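Local coordinates for protein tyrosine--tRNA ligase, mitochondrial (Emericella nidulans, PDB 5IHX) that probably catalyses the ATP-dependent attachment of tyrosine to its cognate tRNA for mitochondrial protein synthesis, at residues M88-W92 / M330-L334; N169-W173 / W223-L228; A76-H80 / Q139-L143; D303-T309 / H368-E372. All blocks are in the same frame, centred on the assembly; numbering follows the deposited sequence.

Interaction 1. Residues M88-W92 / M330-L334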
loop_
_atom_site.group_PDB
_atom_site.type_symbol
_atom_site.label_atom_id
_atom_site.label_comp_id
_atom_site.label_asym_id
_atom_site.label_seq_id
_atom_site.Cartn_x
_atom_site.Cartn_y
_atom_site.Cartn_z
ATOM N N MET A 88 18.488 25.683 -1.537
ATOM C CA MET A 88 18.819 27.065 -1.869
ATOM C C MET A 88 17.549 27.774 -2.341
ATOM O O MET A 88 17.344 28.955 -2.054
ATOM C CB MET A 88 19.906 27.139 -2.945
ATOM C CG MET A 88 21.270 26.618 -2.509
ATOM S SD MET A 88 21.956 27.445 -1.059
ATOM C CE MET A 88 21.911 29.161 -1.570
ATOM N N VAL A 89 16.701 27.053 -3.071
ATOM C CA VAL A 89 15.413 27.597 -3.502
ATOM C C VAL A 89 14.531 27.926 -2.298
ATOM O O VAL A 89 13.903 28.984 -2.257
ATOM C CB VAL A 89 14.671 26.616 -4.442
ATOM C CG1 VAL A 89 13.227 27.054 -4.673
ATOM C CG2 VAL A 89 15.400 26.502 -5.771
ATOM N N LEU A 90 14.487 27.022 -1.322
ATOM C CA LEU A 90 13.689 27.249 -0.121
ATOM C C LEU A 90 14.273 28.387 0.713
ATOM O O LEU A 90 13.538 29.151 1.337
ATOM C CB LEU A 90 13.595 25.978 0.729
ATOM C CG LEU A 90 12.888 24.757 0.136
ATOM C CD1 LEU A 90 12.767 23.666 1.192
ATOM C CD2 LEU A 90 11.519 25.108 -0.433
ATOM N N ALA A 91 15.598 28.495 0.721
ATOM C CA ALA A 91 16.267 29.581 1.425
ATOM C C ALA A 91 15.819 30.921 0.859
ATOM O O ALA A 91 15.473 31.839 1.603
ATOM C CB ALA A 91 17.776 29.437 1.325
ATOM N N TRP A 92 15.825 31.027 -0.465
ATOM C CA TRP A 92 15.346 32.230 -1.131
ATOM C C TRP A 92 13.880 32.475 -0.802
ATOM O O TRP A 92 13.485 33.596 -0.480
ATOM C CB TRP A 92 15.536 32.122 -2.642
ATOM C CG TRP A 92 16.912 32.484 -3.099
ATOM C CD1 TRP A 92 17.802 31.680 -3.748
ATOM C CD2 TRP A 92 17.560 33.751 -2.938
ATOM N NE1 TRP A 92 18.960 32.370 -4.009
ATOM C CE2 TRP A 92 18.836 33.645 -3.523
ATOM C CE3 TRP A 92 17.180 34.969 -2.366
ATOM C CZ2 TRP A 92 19.737 34.707 -3.547
ATOM C CZ3 TRP A 92 18.074 36.023 -2.391
ATOM C CH2 TRP A 92 19.338 35.884 -2.975
ATOM N N MET A 330 24.025 30.305 -7.844
ATOM C CA MET A 330 23.198 29.220 -7.321
ATOM C C MET A 330 23.445 28.940 -5.835
ATOM O O MET A 330 22.519 28.551 -5.118
ATOM C CB MET A 330 23.431 27.936 -8.129
ATOM C CG MET A 330 22.985 28.023 -9.585
ATOM S SD MET A 330 22.980 26.432 -10.449
ATOM C CE MET A 330 24.629 25.828 -10.107
ATOM N N PHE A 331 24.685 29.118 -5.379
ATOM C CA PHE A 331 25.071 28.708 -4.025
ATOM C C PHE A 331 25.227 29.849 -3.011
ATOM O O PHE A 331 25.562 29.595 -1.856
ATOM C CB PHE A 331 26.385 27.922 -4.075
ATOM C CG PHE A 331 26.238 26.524 -4.600
ATOM C CD1 PHE A 331 25.670 25.535 -3.814
ATOM C CD2 PHE A 331 26.679 26.192 -5.872
ATOM C CE1 PHE A 331 25.537 24.244 -4.286
ATOM C CE2 PHE A 331 26.549 24.901 -6.349
ATOM C CZ PHE A 331 25.977 23.925 -5.555
ATOM N N THR A 332 24.989 31.091 -3.425
ATOM C CA THR A 332 25.137 32.229 -2.513
ATOM C C THR A 332 23.991 33.223 -2.653
ATOM O O THR A 332 23.217 33.168 -3.609
ATOM C CB THR A 332 26.466 32.984 -2.747
ATOM O OG1 THR A 332 26.291 33.970 -3.773
ATOM C CG2 THR A 332 27.586 32.026 -3.144
ATOM N N PHE A 333 23.899 34.129 -1.679
ATOM C CA PHE A 333 22.932 35.228 -1.698
ATOM C C PHE A 333 23.578 36.519 -2.207
ATOM O O PHE A 333 22.995 37.597 -2.094
ATOM C CB PHE A 333 22.348 35.457 -0.296
ATOM C CG PHE A 333 21.223 34.516 0.076
ATOM C CD1 PHE A 333 20.554 34.678 1.281
ATOM C CD2 PHE A 333 20.846 33.467 -0.753
ATOM C CE1 PHE A 333 19.527 33.827 1.645
ATOM C CE2 PHE A 333 19.815 32.615 -0.393
ATOM C CZ PHE A 333 19.156 32.796 0.807
ATOM N N LEU A 334 24.782 36.405 -2.761
ATOM C CA LEU A 334 25.491 37.560 -3.305
ATOM C C LEU A 334 24.656 38.238 -4.391
ATOM O O LEU A 334 24.168 37.565 -5.299
ATOM C CB LEU A 334 26.847 37.144 -3.879
ATOM C CG LEU A 334 27.966 36.807 -2.891
ATOM C CD1 LEU A 334 29.109 36.131 -3.620
ATOM C CD2 LEU A 334 28.464 38.058 -2.178
HETATM O O HOH W 1 21.289 31.161 -4.478
#

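Interaction 2. Residues N169-W173 / W223-L228. With TYR (tyrosine), chain C.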
loop_
_atom_site.group_PDB
_atom_site.type_symbol
_atom_site.label_atom_id
_atom_site.label_comp_id
_atom_site.label_asym_id
_atom_site.label_seq_id
_atom_site.Cartn_x
_atom_site.Cartn_y
_atom_site.Cartn_z
ATOM N N ASN A 169 7.582 12.994 7.360
ATOM C CA ASN A 169 6.371 12.392 6.809
ATOM C C ASN A 169 5.949 11.139 7.582
ATOM O O ASN A 169 4.898 10.567 7.311
ATOM C CB ASN A 169 6.536 12.079 5.311
ATOM C CG ASN A 169 7.623 11.060 5.022
ATOM O OD1 ASN A 169 8.207 10.462 5.925
ATOM N ND2 ASN A 169 7.894 10.854 3.737
ATOM N N ASN A 170 6.775 10.718 8.539
ATOM C CA ASN A 170 6.375 9.701 9.511
ATOM C C ASN A 170 5.133 10.128 10.286
ATOM O O ASN A 170 4.388 9.288 10.790
ATOM C CB ASN A 170 7.502 9.420 10.512
ATOM C CG ASN A 170 8.424 8.303 10.070
ATOM O OD1 ASN A 170 8.003 7.352 9.411
ATOM N ND2 ASN A 170 9.692 8.402 10.455
ATOM N N VAL A 171 4.934 11.438 10.394
ATOM C CA VAL A 171 3.799 11.992 11.125
ATOM C C VAL A 171 2.476 11.400 10.642
ATOM O O VAL A 171 1.578 11.161 11.447
ATOM C CB VAL A 171 3.765 13.536 11.010
ATOM C CG1 VAL A 171 2.403 14.099 11.422
ATOM C CG2 VAL A 171 4.859 14.151 11.861
ATOM N N TRP A 172 2.357 11.164 9.338
ATOM C CA TRP A 172 1.157 10.529 8.802
ATOM C C TRP A 172 1.386 9.073 8.385
ATOM O O TRP A 172 0.501 8.239 8.573
ATOM C CB TRP A 172 0.590 11.331 7.619
ATOM C CG TRP A 172 1.565 11.764 6.556
ATOM C CD1 TRP A 172 1.994 11.030 5.486
ATOM C CD2 TRP A 172 2.189 13.051 6.432
ATOM N NE1 TRP A 172 2.858 11.773 4.717
ATOM C CE2 TRP A 172 2.993 13.016 5.275
ATOM C CE3 TRP A 172 2.151 14.224 7.192
ATOM C CZ2 TRP A 172 3.756 14.108 4.865
ATOM C CZ3 TRP A 172 2.910 15.305 6.783
ATOM C CH2 TRP A 172 3.699 15.240 5.629
ATOM N N TRP A 173 2.554 8.752 7.839
ATOM C CA TRP A 173 2.782 7.396 7.333
ATOM C C TRP A 173 2.803 6.319 8.416
ATOM O O TRP A 173 2.643 5.137 8.116
ATOM C CB TRP A 173 4.090 7.327 6.542
ATOM C CG TRP A 173 3.986 7.931 5.182
ATOM C CD1 TRP A 173 4.778 8.905 4.653
ATOM C CD2 TRP A 173 3.020 7.608 4.175
ATOM N NE1 TRP A 173 4.369 9.205 3.376
ATOM C CE2 TRP A 173 3.290 8.423 3.061
ATOM C CE3 TRP A 173 1.953 6.707 4.110
ATOM C CZ2 TRP A 173 2.531 8.366 1.895
ATOM C CZ3 TRP A 173 1.201 6.651 2.955
ATOM C CH2 TRP A 173 1.494 7.475 1.860
ATOM N N TRP A 223 1.100 11.578 -2.015
ATOM C CA TRP A 223 0.315 11.722 -0.798
ATOM C C TRP A 223 0.979 12.727 0.147
ATOM O O TRP A 223 0.294 13.533 0.777
ATOM C CB TRP A 223 0.130 10.364 -0.112
ATOM C CG TRP A 223 -0.927 10.373 0.951
ATOM C CD1 TRP A 223 -0.739 10.491 2.298
ATOM C CD2 TRP A 223 -2.341 10.267 0.751
ATOM N NE1 TRP A 223 -1.949 10.459 2.949
ATOM C CE2 TRP A 223 -2.949 10.326 2.022
ATOM C CE3 TRP A 223 -3.153 10.127 -0.379
ATOM C CZ2 TRP A 223 -4.331 10.247 2.193
ATOM C CZ3 TRP A 223 -4.523 10.052 -0.208
ATOM C CH2 TRP A 223 -5.098 10.111 1.069
ATOM N N ASP A 224 2.308 12.670 0.249
ATOM C CA ASP A 224 3.063 13.661 1.020
ATOM C C ASP A 224 2.665 15.071 0.608
ATOM O O ASP A 224 2.343 15.910 1.447
ATOM C CB ASP A 224 4.571 13.494 0.826
ATOM C CG ASP A 224 5.141 12.320 1.593
ATOM O OD1 ASP A 224 6.311 11.969 1.332
ATOM O OD2 ASP A 224 4.430 11.748 2.446
ATOM N N TRP A 225 2.694 15.319 -0.699
ATOM C CA TRP A 225 2.352 16.626 -1.245
ATOM C C TRP A 225 0.926 16.997 -0.859
ATOM O O TRP A 225 0.667 18.113 -0.405
ATOM C CB TRP A 225 2.507 16.628 -2.765
ATOM C CG TRP A 225 2.540 17.999 -3.376
ATOM C CD1 TRP A 225 2.269 19.184 -2.755
ATOM C CD2 TRP A 225 2.868 18.324 -4.732
ATOM N NE1 TRP A 225 2.405 20.224 -3.640
ATOM C CE2 TRP A 225 2.771 19.725 -4.861
ATOM C CE3 TRP A 225 3.231 17.567 -5.851
ATOM C CZ2 TRP A 225 3.030 20.383 -6.061
ATOM C CZ3 TRP A 225 3.487 18.223 -7.041
ATOM C CH2 TRP A 225 3.384 19.617 -7.137
ATOM N N TRP A 226 0.006 16.055 -1.043
ATOM C CA TRP A 226 -1.392 16.272 -0.692
ATOM C C TRP A 226 -1.532 16.713 0.763
ATOM O O TRP A 226 -2.276 17.644 1.066
ATOM C CB TRP A 226 -2.210 15.002 -0.941
ATOM C CG TRP A 226 -3.557 15.022 -0.288
ATOM C CD1 TRP A 226 -4.027 14.145 0.644
ATOM C CD2 TRP A 226 -4.608 15.971 -0.511
ATOM N NE1 TRP A 226 -5.306 14.484 1.012
ATOM C CE2 TRP A 226 -5.685 15.603 0.319
ATOM C CE3 TRP A 226 -4.742 17.094 -1.332
ATOM C CZ2 TRP A 226 -6.880 16.318 0.352
ATOM C CZ3 TRP A 226 -5.930 17.804 -1.296
ATOM C CH2 TRP A 226 -6.982 17.412 -0.460
ATOM N N MET A 227 -0.800 16.054 1.657
ATOM C CA MET A 227 -0.839 16.394 3.075
ATOM C C MET A 227 -0.377 17.831 3.322
ATOM O O MET A 227 -0.904 18.515 4.197
ATOM C CB MET A 227 0.029 15.422 3.878
ATOM C CG MET A 227 -0.516 13.999 3.951
ATOM S SD MET A 227 -2.113 13.869 4.784
ATOM C CE MET A 227 -1.705 14.450 6.426
ATOM N N LEU A 228 0.610 18.284 2.553
ATOM C CA LEU A 228 1.110 19.651 2.682
ATOM C C LEU A 228 0.241 20.628 1.895
ATOM O O LEU A 228 0.046 21.774 2.300
ATOM C CB LEU A 228 2.558 19.739 2.203
ATOM C CG LEU A 228 3.569 18.873 2.962
ATOM C CD1 LEU A 228 4.961 19.037 2.367
ATOM C CD2 LEU A 228 3.575 19.191 4.452
HETATM N N TYR C . 11.906 11.253 -3.416
HETATM C CA TYR C . 12.858 12.365 -3.134
HETATM C C TYR C . 14.300 11.907 -3.318
HETATM O O TYR C . 15.189 12.704 -3.627
HETATM C CB TYR C . 12.655 12.897 -1.714
HETATM C CG TYR C . 11.214 13.205 -1.390
HETATM C CD1 TYR C . 10.541 14.232 -2.040
HETATM C CD2 TYR C . 10.523 12.468 -0.436
HETATM C CE1 TYR C . 9.225 14.518 -1.748
HETATM C CE2 TYR C . 9.207 12.746 -0.138
HETATM C CZ TYR C . 8.563 13.773 -0.795
HETATM O OH TYR C . 7.250 14.054 -0.503
HETATM O OXT TYR C . 14.610 10.727 -3.157
#

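Interaction 3. Residues A76-H80 / Q139-L143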
loop_
_atom_site.group_PDB
_atom_site.type_symbol
_atom_site.label_atom_id
_atom_site.label_comp_id
_atom_site.label_asym_id
_atom_site.label_seq_id
_atom_site.Cartn_x
_atom_site.Cartn_y
_atom_site.Cartn_z
ATOM N N ALA A 76 21.638 8.718 4.697
ATOM C CA ALA A 76 22.927 8.936 5.342
ATOM C C ALA A 76 22.717 9.819 6.568
ATOM O O ALA A 76 21.683 10.477 6.686
ATOM C CB ALA A 76 23.912 9.574 4.369
ATOM N N PRO A 77 23.688 9.834 7.497
ATOM C CA PRO A 77 23.528 10.691 8.678
ATOM C C PRO A 77 23.630 12.178 8.340
ATOM O O PRO A 77 23.324 13.029 9.175
ATOM C CB PRO A 77 24.680 10.255 9.585
ATOM C CG PRO A 77 25.695 9.687 8.668
ATOM C CD PRO A 77 24.936 9.052 7.546
ATOM N N SER A 78 24.053 12.475 7.116
ATOM C CA SER A 78 24.277 13.846 6.685
ATOM C C SER A 78 23.881 14.045 5.230
ATOM O O SER A 78 23.943 13.118 4.422
ATOM C CB SER A 78 25.744 14.232 6.874
ATOM O OG SER A 78 26.028 15.464 6.233
ATOM N N MET A 79 23.469 15.265 4.910
ATOM C CA MET A 79 23.341 15.689 3.527
ATOM C C MET A 79 24.709 16.084 2.994
ATOM O O MET A 79 25.650 16.287 3.767
ATOM C CB MET A 79 22.371 16.863 3.417
ATOM C CG MET A 79 20.931 16.505 3.747
ATOM S SD MET A 79 19.797 17.862 3.426
ATOM C CE MET A 79 20.358 19.046 4.651
ATOM N N HIS A 80 24.811 16.193 1.673
ATOM C CA HIS A 80 26.027 16.667 1.028
ATOM C C HIS A 80 25.661 17.752 0.026
ATOM O O HIS A 80 24.486 18.070 -0.150
ATOM C CB HIS A 80 26.773 15.516 0.342
ATOM C CG HIS A 80 25.916 14.700 -0.571
ATOM N ND1 HIS A 80 25.852 14.923 -1.930
ATOM C CD2 HIS A 80 25.097 13.652 -0.322
ATOM C CE1 HIS A 80 25.022 14.052 -2.477
ATOM N NE2 HIS A 80 24.550 13.270 -1.523
ATOM N N GLN A 139 20.396 18.389 11.534
ATOM C CA GLN A 139 21.114 19.166 10.531
ATOM C C GLN A 139 20.182 20.108 9.779
ATOM O O GLN A 139 20.564 21.227 9.438
ATOM C CB GLN A 139 21.827 18.238 9.548
ATOM C CG GLN A 139 22.596 18.977 8.464
ATOM C CD GLN A 139 23.444 18.057 7.616
ATOM O OE1 GLN A 139 22.959 17.447 6.661
ATOM N NE2 GLN A 139 24.727 17.961 7.956
ATOM N N LEU A 140 18.962 19.651 9.522
ATOM C CA LEU A 140 17.975 20.462 8.820
ATOM C C LEU A 140 17.494 21.613 9.697
ATOM O O LEU A 140 17.267 22.724 9.215
ATOM C CB LEU A 140 16.793 19.597 8.378
ATOM C CG LEU A 140 17.071 18.648 7.209
ATOM C CD1 LEU A 140 15.957 17.627 7.065
ATOM C CD2 LEU A 140 17.224 19.435 5.917
ATOM N N LYS A 141 17.336 21.345 10.987
ATOM C CA LYS A 141 16.994 22.390 11.943
ATOM C C LYS A 141 18.102 23.440 11.937
ATOM O O LYS A 141 17.845 24.645 11.875
ATOM C CB LYS A 141 16.816 21.800 13.343
ATOM C CG LYS A 141 15.442 21.187 13.593
ATOM C CD LYS A 141 15.090 21.167 15.076
ATOM C CE LYS A 141 14.001 22.174 15.408
ATOM N NZ LYS A 141 13.862 22.390 16.876
ATOM N N LYS A 142 19.338 22.957 11.995
ATOM C CA LYS A 142 20.524 23.807 11.980
ATOM C C LYS A 142 20.600 24.631 10.692
ATOM O O LYS A 142 20.890 25.828 10.724
ATOM C CB LYS A 142 21.774 22.936 12.142
ATOM C CG LYS A 142 23.102 23.669 12.132
ATOM C CD LYS A 142 24.235 22.698 12.456
ATOM C CE LYS A 142 25.608 23.350 12.377
ATOM N NZ LYS A 142 26.031 23.599 10.972
ATOM N N LEU A 143 20.332 23.988 9.560
ATOM C CA LEU A 143 20.357 24.674 8.273
ATOM C C LEU A 143 19.301 25.777 8.218
ATOM O O LEU A 143 19.546 26.857 7.681
ATOM C CB LEU A 143 20.142 23.679 7.131
ATOM C CG LEU A 143 20.116 24.271 5.717
ATOM C CD1 LEU A 143 21.451 24.924 5.375
ATOM C CD2 LEU A 143 19.769 23.202 4.691
#

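Interaction 4. Residues D303-T309 / H368-E372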
loop_
_atom_site.group_PDB
_atom_site.type_symbol
_atom_site.label_atom_id
_atom_site.label_comp_id
_atom_site.label_asym_id
_atom_site.label_seq_id
_atom_site.Cartn_x
_atom_site.Cartn_y
_atom_site.Cartn_z
ATOM N N ASP A 303 28.167 18.003 7.138
ATOM C CA ASP A 303 28.514 17.749 8.533
ATOM C C ASP A 303 30.014 17.937 8.757
ATOM O O ASP A 303 30.833 17.252 8.145
ATOM C CB ASP A 303 28.093 16.334 8.942
ATOM C CG ASP A 303 28.316 16.060 10.420
ATOM O OD1 ASP A 303 27.484 15.352 11.023
ATOM O OD2 ASP A 303 29.317 16.553 10.982
ATOM N N LYS A 304 30.356 18.876 9.633
ATOM C CA LYS A 304 31.746 19.207 9.945
ATOM C C LYS A 304 32.568 17.987 10.375
ATOM O O LYS A 304 33.772 17.922 10.127
ATOM C CB LYS A 304 31.776 20.271 11.049
ATOM C CG LYS A 304 33.155 20.653 11.564
ATOM C CD LYS A 304 33.024 21.498 12.821
ATOM C CE LYS A 304 33.952 22.698 12.807
ATOM N NZ LYS A 304 35.392 22.330 12.857
ATOM N N ASP A 305 31.916 17.023 11.014
ATOM C CA ASP A 305 32.609 15.842 11.519
ATOM C C ASP A 305 32.886 14.809 10.426
ATOM O O ASP A 305 33.699 13.905 10.619
ATOM C CB ASP A 305 31.796 15.198 12.649
ATOM C CG ASP A 305 31.773 16.046 13.911
ATOM O OD1 ASP A 305 32.794 16.693 14.216
ATOM O OD2 ASP A 305 30.733 16.065 14.602
ATOM N N MET A 306 32.207 14.938 9.289
ATOM C CA MET A 306 32.418 14.032 8.159
ATOM C C MET A 306 33.279 14.694 7.087
ATOM O O MET A 306 34.192 14.075 6.534
ATOM C CB MET A 306 31.076 13.599 7.571
ATOM C CG MET A 306 30.214 12.822 8.562
ATOM S SD MET A 306 28.587 12.400 7.915
ATOM C CE MET A 306 29.027 11.247 6.616
ATOM N N THR A 307 32.982 15.959 6.806
ATOM C CA THR A 307 33.790 16.768 5.901
ATOM C C THR A 307 34.156 18.066 6.612
ATOM O O THR A 307 33.292 18.899 6.882
ATOM C CB THR A 307 33.047 17.078 4.579
ATOM O OG1 THR A 307 32.820 15.865 3.852
ATOM C CG2 THR A 307 33.850 18.042 3.706
ATOM N N SER A 308 35.439 18.228 6.917
ATOM C CA SER A 308 35.904 19.401 7.648
ATOM C C SER A 308 35.582 20.679 6.887
ATOM O O SER A 308 35.418 20.667 5.668
ATOM C CB SER A 308 37.407 19.322 7.907
ATOM O OG SER A 308 38.131 19.560 6.714
ATOM N N THR A 309 35.491 21.778 7.625
ATOM C CA THR A 309 35.216 23.080 7.037
ATOM C C THR A 309 36.304 23.462 6.035
ATOM O O THR A 309 36.030 24.095 5.016
ATOM C CB THR A 309 35.121 24.162 8.123
ATOM O OG1 THR A 309 36.351 24.215 8.858
ATOM C CG2 THR A 309 33.979 23.855 9.080
ATOM N N HIS A 368 28.536 26.723 7.998
ATOM C CA HIS A 368 29.308 26.554 9.231
ATOM C C HIS A 368 29.563 27.842 10.021
ATOM O O HIS A 368 30.158 27.797 11.097
ATOM C CB HIS A 368 30.645 25.895 8.895
ATOM C CG HIS A 368 30.510 24.502 8.367
ATOM N ND1 HIS A 368 29.970 23.474 9.108
ATOM C CD2 HIS A 368 30.838 23.964 7.166
ATOM C CE1 HIS A 368 29.975 22.364 8.392
ATOM N NE2 HIS A 368 30.501 22.635 7.209
ATOM N N GLY A 369 29.120 28.979 9.496
ATOM C CA GLY A 369 29.232 30.238 10.214
ATOM C C GLY A 369 30.436 31.076 9.815
ATOM O O GLY A 369 31.375 30.590 9.185
ATOM N N LYS A 370 30.402 32.349 10.199
ATOM C CA LYS A 370 31.432 33.311 9.819
ATOM C C LYS A 370 32.819 32.947 10.360
ATOM O O LYS A 370 33.809 33.023 9.632
ATOM C CB LYS A 370 31.042 34.711 10.299
ATOM C CG LYS A 370 32.015 35.806 9.885
ATOM C CD LYS A 370 31.598 37.159 10.439
ATOM C CE LYS A 370 32.531 38.263 9.965
ATOM N NZ LYS A 370 33.935 38.035 10.408
ATOM N N ASP A 371 32.888 32.572 11.635
ATOM C CA ASP A 371 34.166 32.239 12.266
ATOM C C ASP A 371 34.887 31.113 11.532
ATOM O O ASP A 371 36.103 31.163 11.344
ATOM C CB ASP A 371 33.959 31.843 13.731
ATOM C CG ASP A 371 33.544 33.013 14.600
ATOM O OD1 ASP A 371 33.944 34.157 14.292
ATOM O OD2 ASP A 371 32.824 32.787 15.595
ATOM N N GLU A 372 34.136 30.097 11.119
ATOM C CA GLU A 372 34.708 29.003 10.345
ATOM C C GLU A 372 35.174 29.496 8.982
ATOM O O GLU A 372 36.236 29.107 8.506
ATOM C CB GLU A 372 33.699 27.867 10.182
ATOM C CG GLU A 372 33.458 27.091 11.463
ATOM C CD GLU A 372 34.619 26.178 11.806
ATOM O OE1 GLU A 372 34.579 25.544 12.880
ATOM O OE2 GLU A 372 35.577 26.108 11.005
HETATM O O HOH W 2 31.345 20.401 5.866
#

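Interaction 1. Residues M88-W92 / M330-L334
Phe-333 slides the CD2-CE2 side of its ring over one face of the Trp-92 indole, and the two side chains run past each other in opposite directions. The planes are inclined by 35°, and the phenyl centroid lies 4.0 Å from that of the six-membered indole ring, an oblique overlap. The tightest approach is Trp-92 CZ2 to Phe-333 CD2 at 3.3 Å. Both residues hold CG opposite their carbonyl carbon (chi1 -83° for Trp-92, -82° for Phe-333), which swings each ring across the gap although neither CB points straight at the partner segment. Ala-91 finishes the fit, setting CB against the rim of the phenyl ring near its plane, 3.7 Å from Phe-333 CZ.

Helix 84-95, which carries Met-88 to Trp-92, is the crossover between the parallel strands 68-72 and 100-104 of the Rossmann-type catalytic fold. Its partner is the C-terminal end of helix 321-331 and the turn beyond it, part of the helical region that follows the sheet. At the other end of the contact Met-88, bent at both chi2 and chi3, curls so that CG lies 3.5 Å from Met-330 O. Its methyl, Met-88 CE, presses on Phe-331 C at 3.7 Å.

A water bridges the Trp-92 indole N-H and the Thr-332 carbonyl: it accepts from Trp-92 NE1 at 2.7 Å and can donate to Thr-332 O at 2.9 Å, one of several acceptors within its reach. Beyond the helix, Thr-332 OG1 accepts Leu-334 N at 3.0 Å in an ST turn, and also bonds Leu-328 O; Phe-333 N is paired with Tyr-150 OH.

Interaction 2. Residues N169-W173 / W223-L228
Asp-224 faces three donors from Asn-169, Trp-172 and Trp-173 at the phenol end of the tyrosine pocket in the class I catalytic domain, where helix 212-229 meets the turn after strand 164-168. Hydrogen bonds come first. OD2 of Asp-224 takes two indole N-H groups: Trp-172 NE1 at 2.8 Å, exactly in the indole plane and nearly along the C-O axis, and Trp-173 NE1 at 2.7 Å on the syn side, more bent at 133°, with the oxygen tilted from the Trp-173 ring plane. OD1 of Asp-224 accepts from Asn-169 ND2 at 3.1 Å, nearly straight (166°). Ala-107 N holds the carbonyl end of that amide, and Thr-108 OG1 shares ND2. The carboxylate is thus fixed in rotation by second-shell residues.

The aromatic cluster of Trp-172, Trp-173 and Trp-223 packs beside these bonds. Trp-172 and Trp-223 meet offset edge-to-face, the Trp-223 edge toward the Trp-172 face, and Trp-173 lays CZ2 against Trp-223 CB. Met-227 CG makes a CH-pi contact 3.8 Å above the five-membered ring of Trp-172, its sulfur more distant over the same ring. Trp-173 also packs on Leu-178 of the second subunit, so this side of the pocket lies near the dimer interface.

The bound tyrosine donates its OH to Asp-224 OD1 over 2.9 Å.

Interaction 3. Residues A76-H80 / Q139-L143
The side-chain amide of Gln-139 clasping the backbone at Met-79, backed by a small apolar patch, joins the loop between strand 68-72 and helix 84-95 to the long helix 126-153. By sequence, His-80 opens the His-Val-Gly-His form of the class I HIGH signature, so the contact grips the chain just ahead of that motif in the Rossmann-type domain.

Gln-139 reaches out as a fully extended arm, CG opposite its own backbone N (chi1 180°) and the chain straight beyond it. Its OE1 takes Met-79 N at 2.8 Å, a nearly straight bond (165°) lying in the carbonyl plane on a lone pair. The other end of the amide, NE2, makes a weak bond to Ser-78 OG at 3.3 Å. That hydroxyl in turn donates to Met-79 O over a short 2.6 Å, folding the serine back onto the next residue. Met-79 is also paired with Leu-302 through its backbone.

Next to the amide, Met-79 bends at chi3 and drives its methyl into the helix. Met-79 CE comes within 3.4 Å of Leu-140 CD2, tighter than usual for two carbons, and the two side chains cross at about a right angle. Leu-143 CD2 lies 4.2 Å from the same methyl. Leu-140 also touches Leu-166 of strand 164-168, so the patch continues toward the edge of the sheet.

With acceptor and donor ends serving adjacent residues, the amide's flip state is probably set chiefly by the strong bond to Met-79 N. The buried peptide N-H of the loop thereby gets an acceptor from a helix.

Interaction 4. Residues D303-T309 / H368-E372
The N terminus of helix 309-317 docks here on the sharp joint between helices 354-368 and 370-383, with Thr-309 facing His-368 and Glu-372 at the protein surface. Gly-369, with positive phi (97°), makes the turn that brings both partners to the same threonine. Thr-309 splits its two branches between them. CG2 sits over one face of the imidazole, 3.8 Å from the His-368 ring centroid, in a CH-pi contact. OG1, lying between backbone N and carbonyl carbon (chi1 59°), donates to Glu-372 OE2 at 3.0 Å, approaching from above the carboxylate plane.

The other carboxylate oxygen, Glu-372 OE1, forms a long salt bridge with Lys-304 NZ at 3.3 Å, though the lysine end is not securely placed; Lys-304 also rests its CB 3.8 Å from His-368 CE1. A water links Thr-307 O and His-368 NE2, 2.7 Å from each. Within the loop Asp-303 OD2 forms an Asx turn with Asp-305 N, and Ser-308 caps helix 309-317 through Glu-311 N.

Glu-372 thus has a separate partner for each oxygen, and its position in the first turn of its own helix and beside the start of another would be expected to favour the negative charge.

Following the chain, the loop at 76-80 opens interaction 3 and helix 84-95 soon opens interaction 1. Interaction 3 closes at 139-143 while interaction 1 stays open, so the two cross. Interaction 2 then runs from 169-173 to 223-228, wholly inside the long loop of interaction 1, at the tyrosine pocket on the opposite side of the chain's centre from interaction 1. Interaction 4 opens at 303-309, before interaction 1 closes at 330-334, and ends at 368-372, giving a second crossing. Interactions 1 and 4 tie the C-terminal helices to the Rossmann-type core and its following loop; interactions 3 and 4 touch directly, Ser-78 against Asp-303 and Met-306.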